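Local coordinates for diketoreductase (Acinetobacter baylyi, PDB 4E12), which reduces dicarbonyl compounds with NADH and, like its relatives in fatty acid beta-oxidation, probably interconverts (3S)-3-hydroxyacyl-CoA and 3-oxoacyl-CoA, at residues T8-G13 with D77-A82; S17-Q22 with L88-V93; A51-K56 with H147-N152; D102-L107 with S127-Y132; L140-A145 with Q168-F173. All blocks are in the same frame, centred on the assembly; numbering follows the deposited sequence.

Contact 1: residues T8-G13 with D77-A82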
# COMPACT_ATOMS: atom_id res chain seq x y z
N THR A 8 33.75 4.27 9.12
CA THR A 8 33.62 5.71 9.27
C THR A 8 32.31 6.16 8.65
O THR A 8 31.95 5.77 7.53
CB THR A 8 34.80 6.50 8.63
OG1 THR A 8 36.03 6.08 9.25
CG2 THR A 8 34.63 8.00 8.84
N VAL A 9 31.61 6.98 9.40
CA VAL A 9 30.35 7.54 8.94
C VAL A 9 30.57 9.03 8.73
O VAL A 9 31.08 9.70 9.62
CB VAL A 9 29.25 7.31 9.99
CG1 VAL A 9 27.97 7.96 9.52
CG2 VAL A 9 29.01 5.81 10.18
N LEU A 10 30.23 9.52 7.54
CA LEU A 10 30.42 10.92 7.18
C LEU A 10 29.11 11.66 7.41
O LEU A 10 28.11 11.41 6.71
CB LEU A 10 30.81 11.06 5.72
CG LEU A 10 31.95 10.18 5.23
CD1 LEU A 10 32.23 10.58 3.79
CD2 LEU A 10 33.20 10.36 6.10
N GLY A 11 29.10 12.55 8.39
CA GLY A 11 27.86 13.21 8.73
C GLY A 11 27.27 12.66 10.01
O GLY A 11 27.22 11.44 10.22
N THR A 12 26.79 13.55 10.86
CA THR A 12 26.34 13.15 12.18
C THR A 12 24.96 13.69 12.47
O THR A 12 24.62 13.92 13.63
CB THR A 12 27.31 13.61 13.26
OG1 THR A 12 27.45 15.05 13.22
CG2 THR A 12 28.67 12.95 13.05
N GLY A 13 24.19 13.89 11.41
CA GLY A 13 22.81 14.33 11.55
C GLY A 13 21.90 13.23 12.04
O GLY A 13 22.36 12.24 12.61
N ASP A 77 37.18 15.57 12.99
CA ASP A 77 36.82 16.58 12.00
C ASP A 77 37.95 16.77 11.01
O ASP A 77 38.11 17.83 10.41
CB ASP A 77 36.36 17.91 12.63
CG ASP A 77 37.47 18.64 13.38
OD1 ASP A 77 38.60 18.11 13.54
OD2 ASP A 77 37.18 19.77 13.83
N ASP A 78 38.74 15.71 10.85
CA ASP A 78 39.83 15.70 9.90
C ASP A 78 39.59 14.50 8.99
O ASP A 78 39.87 13.36 9.37
CB ASP A 78 41.15 15.54 10.66
CG ASP A 78 42.37 15.53 9.74
OD1 ASP A 78 42.21 15.41 8.50
OD2 ASP A 78 43.49 15.63 10.27
N LEU A 79 39.06 14.74 7.79
CA LEU A 79 38.63 13.65 6.91
C LEU A 79 39.74 12.61 6.68
O LEU A 79 39.51 11.40 6.79
CB LEU A 79 38.09 14.21 5.58
CG LEU A 79 37.48 13.24 4.58
CD1 LEU A 79 36.34 12.46 5.22
CD2 LEU A 79 36.98 14.02 3.37
N ALA A 80 40.95 13.08 6.36
CA ALA A 80 42.08 12.20 6.12
C ALA A 80 42.30 11.26 7.30
O ALA A 80 42.48 10.05 7.11
CB ALA A 80 43.35 13.02 5.86
N GLN A 81 42.30 11.81 8.51
CA GLN A 81 42.47 11.03 9.73
C GLN A 81 41.25 10.14 9.99
O GLN A 81 41.38 9.02 10.46
CB GLN A 81 42.69 11.96 10.93
CG GLN A 81 43.99 12.75 10.85
CD GLN A 81 45.21 11.85 10.80
OE1 GLN A 81 45.28 10.84 11.51
NE2 GLN A 81 46.17 12.18 9.94
N ALA A 82 40.06 10.66 9.67
CA ALA A 82 38.82 9.92 9.91
C ALA A 82 38.74 8.62 9.11
O ALA A 82 38.11 7.66 9.54
CB ALA A 82 37.62 10.79 9.58

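Contact 2: residues S17-Q22 with L88-V93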
# COMPACT_ATOMS: atom_id res chain seq x y z
N SER A 17 23.88 9.77 12.59
CA SER A 17 24.11 9.39 13.98
C SER A 17 23.47 8.03 14.28
O SER A 17 24.06 7.23 15.01
CB SER A 17 23.62 10.45 14.97
OG SER A 17 22.22 10.58 14.92
N GLN A 18 22.30 7.75 13.73
CA GLN A 18 21.68 6.43 13.92
C GLN A 18 22.52 5.33 13.29
O GLN A 18 22.69 4.25 13.86
CB GLN A 18 20.28 6.38 13.31
CG GLN A 18 19.32 7.34 13.96
CD GLN A 18 17.92 7.25 13.41
OE1 GLN A 18 17.42 6.17 13.08
NE2 GLN A 18 17.27 8.39 13.31
N ILE A 19 23.03 5.59 12.09
CA ILE A 19 23.83 4.60 11.38
C ILE A 19 25.10 4.31 12.17
O ILE A 19 25.50 3.16 12.34
CB ILE A 19 24.21 5.09 9.96
CG1 ILE A 19 22.94 5.24 9.10
CG2 ILE A 19 25.23 4.15 9.34
CD1 ILE A 19 23.19 5.88 7.73
N ALA A 20 25.72 5.38 12.65
CA ALA A 20 26.94 5.28 13.42
C ALA A 20 26.70 4.53 14.72
O ALA A 20 27.47 3.64 15.08
CB ALA A 20 27.52 6.66 13.68
N PHE A 21 25.59 4.84 15.40
CA PHE A 21 25.31 4.24 16.68
C PHE A 21 24.95 2.77 16.54
O PHE A 21 25.46 1.95 17.29
CB PHE A 21 24.23 4.98 17.48
CG PHE A 21 24.21 4.58 18.93
CD1 PHE A 21 24.99 5.26 19.85
CD2 PHE A 21 23.41 3.52 19.37
CE1 PHE A 21 24.99 4.89 21.22
CE2 PHE A 21 23.40 3.14 20.71
CZ PHE A 21 24.19 3.83 21.64
N GLN A 22 24.06 2.45 15.62
CA GLN A 22 23.72 1.06 15.32
C GLN A 22 24.99 0.25 15.03
O GLN A 22 25.16 -0.88 15.49
CB GLN A 22 22.77 1.00 14.10
CG GLN A 22 22.25 -0.41 13.76
CD GLN A 22 21.26 -0.97 14.77
OE1 GLN A 22 20.88 -0.31 15.75
NE2 GLN A 22 20.82 -2.20 14.54
N LEU A 88 35.14 0.59 5.56
CA LEU A 88 33.87 1.00 4.97
C LEU A 88 33.60 2.42 5.41
O LEU A 88 33.78 2.75 6.58
CB LEU A 88 32.75 0.11 5.50
CG LEU A 88 31.29 0.45 5.15
CD1 LEU A 88 31.06 0.22 3.66
CD2 LEU A 88 30.35 -0.44 5.96
N VAL A 89 33.17 3.26 4.47
CA VAL A 89 32.74 4.61 4.79
C VAL A 89 31.29 4.74 4.38
O VAL A 89 30.93 4.50 3.22
CB VAL A 89 33.58 5.66 4.03
CG1 VAL A 89 33.07 7.08 4.29
CG2 VAL A 89 35.04 5.54 4.44
N ILE A 90 30.45 5.07 5.34
CA ILE A 90 29.05 5.29 5.04
C ILE A 90 28.86 6.81 5.01
O ILE A 90 29.10 7.50 6.00
CB ILE A 90 28.14 4.64 6.11
CG1 ILE A 90 28.42 3.13 6.21
CG2 ILE A 90 26.68 4.82 5.71
CD1 ILE A 90 27.65 2.41 7.29
N GLU A 91 28.47 7.31 3.85
CA GLU A 91 28.28 8.74 3.62
C GLU A 91 26.82 9.16 3.82
O GLU A 91 25.92 8.69 3.12
CB GLU A 91 28.78 9.11 2.22
CG GLU A 91 28.48 10.54 1.81
CD GLU A 91 27.08 10.71 1.24
OE1 GLU A 91 26.79 10.10 0.22
OE2 GLU A 91 26.26 11.47 1.81
N ALA A 92 26.61 10.06 4.78
CA ALA A 92 25.28 10.55 5.14
C ALA A 92 25.35 12.06 5.35
O ALA A 92 24.87 12.58 6.35
CB ALA A 92 24.77 9.84 6.41
N VAL A 93 25.97 12.75 4.39
CA VAL A 93 26.05 14.21 4.40
C VAL A 93 24.79 14.77 3.74
O VAL A 93 24.03 14.02 3.14
CB VAL A 93 27.32 14.68 3.66
CG1 VAL A 93 28.57 14.07 4.30
CG2 VAL A 93 27.26 14.26 2.20

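Contact 3: residues A51-K56 with H147-N152. With SO4 (sulfate ion), chain J.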
# COMPACT_ATOMS: atom_id res chain seq x y z
N ALA A 51 21.75 6.35 22.92
CA ALA A 51 22.10 5.37 23.93
C ALA A 51 20.91 5.14 24.85
O ALA A 51 20.59 4.01 25.21
CB ALA A 51 23.31 5.84 24.74
N ALA A 52 20.27 6.24 25.22
CA ALA A 52 19.09 6.21 26.09
C ALA A 52 17.93 5.45 25.44
O ALA A 52 17.29 4.61 26.09
CB ALA A 52 18.67 7.64 26.43
N VAL A 53 17.64 5.76 24.18
CA VAL A 53 16.60 5.06 23.44
C VAL A 53 16.91 3.57 23.38
O VAL A 53 16.05 2.72 23.63
CB VAL A 53 16.50 5.57 21.98
CG1 VAL A 53 15.41 4.83 21.22
CG2 VAL A 53 16.27 7.07 21.96
N TYR A 54 18.14 3.24 23.02
CA TYR A 54 18.52 1.83 22.92
C TYR A 54 18.31 1.09 24.22
O TYR A 54 17.68 0.03 24.24
CB TYR A 54 19.96 1.66 22.44
CG TYR A 54 20.09 1.70 20.94
CD1 TYR A 54 20.77 0.70 20.25
CD2 TYR A 54 19.52 2.75 20.21
CE1 TYR A 54 20.88 0.73 18.87
CE2 TYR A 54 19.62 2.79 18.83
CZ TYR A 54 20.30 1.78 18.16
OH TYR A 54 20.41 1.83 16.80
N GLU A 55 18.83 1.64 25.31
CA GLU A 55 18.69 0.97 26.59
C GLU A 55 17.23 0.67 26.94
O GLU A 55 16.96 -0.31 27.64
CB GLU A 55 19.50 1.68 27.70
CG GLU A 55 19.19 3.13 27.94
CD GLU A 55 20.34 3.86 28.66
OE1 GLU A 55 21.38 3.22 28.95
OE2 GLU A 55 20.21 5.07 28.94
N LYS A 56 16.29 1.45 26.41
CA LYS A 56 14.87 1.17 26.66
C LYS A 56 14.21 0.37 25.53
O LYS A 56 13.25 -0.36 25.78
CB LYS A 56 14.09 2.47 26.86
CG LYS A 56 14.58 3.37 28.00
CD LYS A 56 14.49 2.72 29.36
CE LYS A 56 15.08 3.63 30.43
NZ LYS A 56 15.10 2.99 31.78
N HIS A 147 14.83 5.81 12.28
CA HIS A 147 14.63 4.87 13.39
C HIS A 147 15.13 3.48 13.02
O HIS A 147 14.37 2.51 13.04
CB HIS A 147 13.17 4.84 13.84
CG HIS A 147 12.70 6.14 14.42
ND1 HIS A 147 11.66 6.22 15.32
CD2 HIS A 147 13.14 7.41 14.23
CE1 HIS A 147 11.47 7.49 15.66
NE2 HIS A 147 12.36 8.23 15.01
N VAL A 148 16.42 3.40 12.71
CA VAL A 148 17.04 2.19 12.17
C VAL A 148 16.96 1.01 13.13
O VAL A 148 17.01 -0.14 12.69
CB VAL A 148 18.53 2.42 11.79
CG1 VAL A 148 18.67 3.58 10.82
CG2 VAL A 148 19.37 2.64 13.05
N TRP A 149 16.87 1.28 14.43
CA TRP A 149 16.83 0.19 15.40
C TRP A 149 15.52 -0.59 15.28
O TRP A 149 15.47 -1.78 15.61
CB TRP A 149 17.00 0.71 16.84
CG TRP A 149 15.93 1.67 17.24
CD1 TRP A 149 14.72 1.37 17.81
CD2 TRP A 149 15.97 3.09 17.10
NE1 TRP A 149 14.00 2.52 18.02
CE2 TRP A 149 14.75 3.59 17.59
CE3 TRP A 149 16.92 3.99 16.59
CZ2 TRP A 149 14.44 4.96 17.58
CZ3 TRP A 149 16.62 5.35 16.59
CH2 TRP A 149 15.39 5.82 17.08
N VAL A 150 14.47 0.08 14.80
CA VAL A 150 13.15 -0.54 14.67
C VAL A 150 12.76 -0.78 13.20
O VAL A 150 12.35 -1.89 12.83
CB VAL A 150 12.06 0.27 15.43
CG1 VAL A 150 12.01 1.70 14.93
CG2 VAL A 150 10.71 -0.40 15.28
N ASN A 151 12.89 0.24 12.37
CA ASN A 151 12.67 0.08 10.93
C ASN A 151 14.01 -0.32 10.34
O ASN A 151 14.73 0.51 9.78
CB ASN A 151 12.21 1.40 10.33
CG ASN A 151 10.97 1.93 11.00
OD1 ASN A 151 10.08 1.16 11.39
ND2 ASN A 151 10.90 3.24 11.19
N ASN A 152 14.34 -1.60 10.50
CA ASN A 152 15.71 -2.06 10.28
C ASN A 152 15.98 -2.65 8.90
O ASN A 152 16.67 -3.66 8.78
CB ASN A 152 16.13 -3.04 11.37
CG ASN A 152 15.24 -4.27 11.42
OD1 ASN A 152 14.04 -4.21 11.16
ND2 ASN A 152 15.84 -5.40 11.73
S SO4 J . 13.54 11.87 14.56
O1 SO4 J . 14.35 10.66 14.32
O2 SO4 J . 14.35 12.84 15.33
O3 SO4 J . 12.32 11.50 15.31
O4 SO4 J . 13.15 12.47 13.26

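Contact 4: residues D102-L107 with S127-Y132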
# COMPACT_ATOMS: atom_id res chain seq x y z
N ASP A 102 32.33 17.01 -3.70
CA ASP A 102 33.63 17.35 -3.13
C ASP A 102 34.06 16.35 -2.07
O ASP A 102 35.24 16.00 -1.97
CB ASP A 102 33.68 18.80 -2.63
CG ASP A 102 32.65 19.10 -1.58
OD1 ASP A 102 31.73 18.28 -1.41
OD2 ASP A 102 32.77 20.15 -0.92
N ILE A 103 33.10 15.86 -1.29
CA ILE A 103 33.37 14.77 -0.36
C ILE A 103 33.97 13.56 -1.07
O ILE A 103 35.03 13.07 -0.67
CB ILE A 103 32.11 14.34 0.43
CG1 ILE A 103 31.76 15.40 1.46
CG2 ILE A 103 32.31 12.99 1.09
CD1 ILE A 103 32.84 15.59 2.51
N TYR A 104 33.30 13.06 -2.11
CA TYR A 104 33.80 11.86 -2.78
C TYR A 104 35.12 12.05 -3.49
O TYR A 104 35.92 11.11 -3.58
CB TYR A 104 32.77 11.24 -3.72
CG TYR A 104 31.66 10.55 -2.97
CD1 TYR A 104 31.89 9.33 -2.31
CD2 TYR A 104 30.39 11.10 -2.90
CE1 TYR A 104 30.88 8.69 -1.61
CE2 TYR A 104 29.36 10.46 -2.20
CZ TYR A 104 29.62 9.26 -1.55
OH TYR A 104 28.63 8.62 -0.86
N THR A 105 35.36 13.24 -4.01
CA THR A 105 36.64 13.46 -4.69
C THR A 105 37.79 13.39 -3.71
O THR A 105 38.83 12.76 -3.98
CB THR A 105 36.65 14.77 -5.45
OG1 THR A 105 35.64 14.70 -6.46
CG2 THR A 105 38.00 14.98 -6.13
N LYS A 106 37.60 14.00 -2.55
CA LYS A 106 38.59 13.97 -1.48
C LYS A 106 38.68 12.56 -0.93
O LYS A 106 39.78 11.99 -0.81
CB LYS A 106 38.17 14.92 -0.37
CG LYS A 106 38.00 16.34 -0.83
CD LYS A 106 37.36 17.18 0.24
CE LYS A 106 37.09 18.58 -0.26
NZ LYS A 106 36.40 19.39 0.78
N LEU A 107 37.52 11.99 -0.61
CA LEU A 107 37.45 10.68 0.03
C LEU A 107 38.20 9.67 -0.83
O LEU A 107 38.97 8.86 -0.31
CB LEU A 107 35.98 10.27 0.21
CG LEU A 107 35.66 9.03 1.06
CD1 LEU A 107 36.05 9.28 2.53
CD2 LEU A 107 34.18 8.70 0.95
N SER A 127 24.90 6.18 -9.48
CA SER A 127 25.39 6.57 -10.80
C SER A 127 25.64 8.06 -10.90
O SER A 127 26.54 8.48 -11.63
CB SER A 127 24.42 6.12 -11.89
OG SER A 127 24.45 4.71 -12.00
N ASP A 128 24.86 8.86 -10.19
CA ASP A 128 25.07 10.30 -10.16
C ASP A 128 26.41 10.66 -9.52
O ASP A 128 26.96 11.73 -9.78
CB ASP A 128 23.94 11.02 -9.39
CG ASP A 128 22.61 10.95 -10.11
OD1 ASP A 128 22.60 10.72 -11.33
OD2 ASP A 128 21.56 11.14 -9.45
N LEU A 129 26.94 9.74 -8.72
CA LEU A 129 28.06 10.07 -7.84
C LEU A 129 29.30 9.21 -8.10
O LEU A 129 30.39 9.55 -7.65
CB LEU A 129 27.62 9.88 -6.38
CG LEU A 129 26.43 10.68 -5.86
CD1 LEU A 129 25.99 10.19 -4.49
CD2 LEU A 129 26.75 12.17 -5.83
N VAL A 130 29.15 8.10 -8.82
CA VAL A 130 30.22 7.12 -8.93
C VAL A 130 31.52 7.69 -9.50
O VAL A 130 32.62 7.34 -9.04
CB VAL A 130 29.80 5.87 -9.72
CG1 VAL A 130 29.29 6.26 -11.10
CG2 VAL A 130 30.95 4.88 -9.82
N GLY A 131 31.39 8.59 -10.47
CA GLY A 131 32.55 9.15 -11.13
C GLY A 131 33.54 9.84 -10.21
O GLY A 131 34.74 9.85 -10.47
N TYR A 132 33.04 10.43 -9.12
CA TYR A 132 33.87 11.18 -8.20
C TYR A 132 34.65 10.25 -7.28
O TYR A 132 35.72 10.62 -6.78
CB TYR A 132 33.00 12.08 -7.33
CG TYR A 132 32.05 12.95 -8.12
CD1 TYR A 132 32.48 13.61 -9.26
CD2 TYR A 132 30.73 13.10 -7.72
CE1 TYR A 132 31.60 14.42 -9.99
CE2 TYR A 132 29.84 13.90 -8.44
CZ TYR A 132 30.29 14.55 -9.57
OH TYR A 132 29.42 15.34 -10.29

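Contact 5: residues L140-A145 with Q168-F173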
# COMPACT_ATOMS: atom_id res chain seq x y z
N LEU A 140 28.69 1.82 -3.69
CA LEU A 140 27.29 1.45 -3.83
C LEU A 140 26.43 2.26 -2.88
O LEU A 140 26.93 3.14 -2.17
CB LEU A 140 27.09 -0.05 -3.63
CG LEU A 140 27.78 -0.72 -2.43
CD1 LEU A 140 27.34 -0.09 -1.12
CD2 LEU A 140 27.50 -2.22 -2.44
N ALA A 141 25.14 1.97 -2.87
CA ALA A 141 24.26 2.63 -1.92
C ALA A 141 23.90 1.64 -0.83
O ALA A 141 23.67 0.47 -1.12
CB ALA A 141 23.01 3.14 -2.61
N LEU A 142 23.88 2.13 0.41
CA LEU A 142 23.38 1.41 1.56
C LEU A 142 22.41 2.36 2.24
O LEU A 142 22.83 3.31 2.91
CB LEU A 142 24.53 1.05 2.51
CG LEU A 142 24.16 0.15 3.69
CD1 LEU A 142 23.70 -1.20 3.14
CD2 LEU A 142 25.35 -0.03 4.62
N HIS A 143 21.13 2.09 2.07
CA HIS A 143 20.08 3.04 2.40
C HIS A 143 19.29 2.54 3.59
O HIS A 143 18.71 1.45 3.56
CB HIS A 143 19.18 3.24 1.18
CG HIS A 143 18.12 4.29 1.37
ND1 HIS A 143 16.78 4.00 1.34
CD2 HIS A 143 18.22 5.62 1.59
CE1 HIS A 143 16.09 5.11 1.53
NE2 HIS A 143 16.94 6.11 1.68
N PHE A 144 19.28 3.36 4.63
CA PHE A 144 18.59 3.08 5.89
C PHE A 144 17.27 3.85 5.97
O PHE A 144 17.01 4.76 5.18
CB PHE A 144 19.48 3.53 7.05
CG PHE A 144 20.78 2.79 7.13
CD1 PHE A 144 21.84 3.10 6.29
CD2 PHE A 144 20.94 1.77 8.06
CE1 PHE A 144 23.04 2.40 6.37
CE2 PHE A 144 22.13 1.08 8.15
CZ PHE A 144 23.18 1.39 7.31
N ALA A 145 16.46 3.51 6.97
CA ALA A 145 15.19 4.19 7.20
C ALA A 145 15.22 4.85 8.57
O ALA A 145 15.80 4.29 9.51
CB ALA A 145 14.05 3.19 7.14
N GLN A 168 28.33 -8.17 -1.82
CA GLN A 168 28.03 -9.19 -0.83
C GLN A 168 28.63 -8.86 0.54
O GLN A 168 28.04 -9.17 1.57
CB GLN A 168 28.48 -10.58 -1.29
CG GLN A 168 28.12 -11.67 -0.30
CD GLN A 168 26.62 -11.93 -0.20
OE1 GLN A 168 25.83 -11.46 -1.03
NE2 GLN A 168 26.22 -12.68 0.82
N GLN A 169 29.81 -8.23 0.56
CA GLN A 169 30.39 -7.84 1.84
C GLN A 169 29.50 -6.81 2.54
O GLN A 169 29.30 -6.88 3.75
CB GLN A 169 31.82 -7.31 1.68
CG GLN A 169 32.77 -8.30 1.05
CD GLN A 169 34.19 -7.79 0.96
OE1 GLN A 169 34.52 -6.73 1.51
NE2 GLN A 169 35.04 -8.52 0.25
N VAL A 170 28.97 -5.85 1.78
CA VAL A 170 28.05 -4.87 2.36
C VAL A 170 26.77 -5.56 2.84
O VAL A 170 26.24 -5.23 3.91
CB VAL A 170 27.72 -3.72 1.36
CG1 VAL A 170 26.63 -2.82 1.93
CG2 VAL A 170 28.97 -2.89 1.09
N VAL A 171 26.27 -6.52 2.07
CA VAL A 171 25.11 -7.28 2.50
C VAL A 171 25.41 -7.97 3.82
O VAL A 171 24.58 -7.95 4.73
CB VAL A 171 24.64 -8.33 1.47
CG1 VAL A 171 23.58 -9.23 2.09
CG2 VAL A 171 24.06 -7.63 0.25
N GLU A 172 26.59 -8.56 3.95
CA GLU A 172 26.92 -9.24 5.19
C GLU A 172 27.14 -8.24 6.32
O GLU A 172 26.78 -8.50 7.47
CB GLU A 172 28.12 -10.18 4.99
CG GLU A 172 27.76 -11.37 4.07
CD GLU A 172 28.95 -12.21 3.67
OE1 GLU A 172 30.09 -11.81 3.98
OE2 GLU A 172 28.74 -13.27 3.04
N PHE A 173 27.71 -7.09 6.00
CA PHE A 173 27.82 -6.02 6.98
C PHE A 173 26.43 -5.61 7.46
O PHE A 173 26.20 -5.45 8.66
CB PHE A 173 28.52 -4.78 6.40
CG PHE A 173 28.43 -3.58 7.29
CD1 PHE A 173 29.27 -3.45 8.39
CD2 PHE A 173 27.51 -2.57 7.02
CE1 PHE A 173 29.19 -2.33 9.23
CE2 PHE A 173 27.41 -1.44 7.84
CZ PHE A 173 28.25 -1.31 8.95

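Contact 1: residues T8-G13 with D77-A82
A82 and T8 bury the most surface here, and a hydrogen bond joins them: T8 OG1 donates to A82 O over 2.6 Å. The hydroxyl approaches at a C=O...donor angle of 147°, tilted 30° from the carbonyl plane. A chi1 of -59° decides which branch of T8 does what. OG1 lies beside the backbone N and faces the carbonyl, while CG2, opposite that N, reaches the methyl CB of A82 at 4.2 Å. Threonine thus meets a polar and an apolar neighbour with one short side chain, and alanine, being small, lets helix 79-82 come close to strand 6-10.

L79 adds a purely apolar touch. Its CD1 meets CD2 of L10 at 3.9 Å, the two side chains crossing at about a right angle, and helix 97-110 covers them both through L107 and other residues. The helix of L79 is a single turn, with D78 at its N-cap position, held within itself by A82 N to D78 O at 2.7 Å.

Beyond L10 the strand runs into the loop of G11 and G13, which fit the GxGxxG pattern of Rossmann folds. There T12, an NAD(+)-binding residue, is hydrogen-bonded to D34, another such residue.

Because A82 O lies at the C-terminal end of the helix, where carbonyls lack a following turn to bond with, the hydroxyl of T8 supplies a donor to this acceptor. The bond joins two buried residues, with V83 and A86 packing on T8.

Contact 2: residues S17-Q22 with L88-V93
I19 and I90 meet with nearly the same side-chain shape. In each, the first torsion (chi1 -65° in I19, -57° in I90) sets CG1 beside the backbone N and CG2 opposite it, and the CG1 arm then runs on extended to CD1. For I19 this turns the short branch CG2 toward the end of I90, whose CD1 it touches at 3.6 Å. The two short branches come together as well, CG2 of I19 lying 4.0 Å from CG2 of I90, so the long arm of I90 reaches past its neighbour while the short arms meet side by side.

The long arm of I19 goes the other way. Its CD1 lies 4.2 Å from CG2 of I90 and makes a looser approach of 4.5 Å to CB of A92, just beyond the end of strand 88-91. Branching at CB suits isoleucine to both places: it is at home in a strand, and from a helix it offers two arms that straddle a neighbour.

These residues join helix 14-25, the first helix of the Rossmann fold, to the central strand 88-91. I19 also packs on N120, which binds NAD(+). I90 and A92 point toward the helix, whereas E91 points away from it. E91 OE2 accepts from V93 N at 2.9 Å through the anti lone pair, and makes a salt bridge with K100, a further NAD(+)-binding residue.

Between these segments the contact is wholly apolar, resting on burial and complementary methyl packing. The carboxylate of E91 is kept off this greasy side, where K100 probably balances its charge.

Contact 3: residues A51-K56 with H147-N152
W149 packs between the loop and helix 37-57, and the close part of the contact is all around its indole. CG1 of V53 rests over one face, 3.8 Å from CZ2 of W149 and 4.2 Å from the centroid of the six-membered ring, a CH-pi contact offset toward the rim. Y54 comes along another flank: its CE2 is 3.7 Å from CE3 of W149, and its OH is 3.6 Å from CB of W149. The two ring planes are inclined at 63°, so the aromatic pair is oblique. The tryptophan reaches this place with CG between its backbone N and carbonyl carbon (chi1 61°), which folds the indole back over H147, whose CA lies against the other face. A branched valine makes a compact pad for so large a ring, and the long tyrosine slants past the indole to bring its OH 4.0 Å from CG2 of V148.

The outer side is looser. V53 and W149 are partly exposed, and beyond them H147, exposed and making no contact with the helix, points its NE2 toward a sulfate ion probably from the crystallisation liquor. The bond from H147 NE2 to O3 of the sulfate is long at 3.3 Å but nearly straight, at 172°.

The hydroxyl of Y54, at the end of a buried side chain, has Q22 of helix 14-25 as partner, though that modelled bond is unusually short and its geometry doubtful. Tyrosine therefore gives a greasy flank to the indole and a polar tip to the interior, whereas the histidine keeps its polar edge for solvent and ions.

Contact 4: residues D102-L107 with S127-Y132
Helix-to-helix packing joins Y104 and T105 of helix 97-110 to L129 and Y132 of helix 126-133, on the flank of the Rossmann sheet. The segment axes come within 8.8 Å and cross at -37°, running broadly the same way. The backbones draw close at T105 and Y132, where CA of T105 is 3.6 Å from O of Y132; beside them the CB atoms of Y104 and Y132 meet at 3.7 Å. Y104 O and Y132 O approach to 3.2 Å, but both are acceptors and form no bond.

T105 OG1 lies 3.8 Å from CB of Y132, its hydroxyl already bonded to R101 O one turn back; a threonine can pay this polar debt within its own helix. Farther in, CE2 of Y104 meets CD1 of L129 obliquely at 4.1 Å. Leucine offers an apolar branch to the ring, and the tyrosine is long enough to pack there and still carry its OH onward. A chi1 of -52° directs the Y132 ring away from this helix segment, toward L97 and R101.

Y104 reaches from the helix to the sheet, its OH bonded to E91 of strand 88-91 and its ring edge-to-face with F139, while L129 rests on T119 of strand 116-119.

Contact 5: residues L140-A145 with Q168-F173
V170, on helix 164-176, is wedged between L140 and L142 of strand 139-144, and each of its side-chain carbons finds a partner. Its CB lies 4.1 Å from CD2 of L140. From there a chi1 of 173° splits the two methyls: CG1, opposite the backbone N, reaches CD1 of L142 at 3.6 Å, while CG2, beside that N, sits 3.9 Å from both CD1 and CD2 of L140. L140 and V170 thus come tip to tip, whereas L142 and V170 slide past one another in opposite directions. A compact valine suits a place between two long leucines two residues apart on one face of a strand.

The other methyl of L142 serves a second partner: CD2 lies in front of the ring edge of F173, 4.1 Å from CE2. A flat phenyl about one turn further along the helix can meet L142 with its edge and continue to L88 and I90 of strand 88-91.

Helix and strand run nearly parallel, at 16° with axes 10.2 Å apart, the usual stacking of a helix on a sheet. F173 also meets F28 edge-to-face. Next to L142, H143, predicted to be important for catalysis, is bonded to S122 and E155 as the strand runs between 116-119 and 153-158.

Overall arrangement
The five contacts follow the NAD-binding domain around its central sheet. Contacts 1 and 2, with centres 9 Å apart, share neighbouring strands: T8 O bonds to I90 N at 2.7 Å and L10 N to I90 O at 2.8 Å. Contacts 2 and 5, with centres 11 Å apart, meet where I19 CD1 touches F144 CD1 at 3.4 Å. Contact 3 adjoins contact 2, with centres 14 Å apart, through V148 N and Q18 OE1. Contact 4 packs against contact 1 (centres 15 Å apart) through I103 and L10, but lies about 31 Å from contact 3, centre to centre. NAD(+)-binding residues, here without cofactor, lie in or near all five contacts, and contact 5 also carries H143, predicted to be important for catalysis.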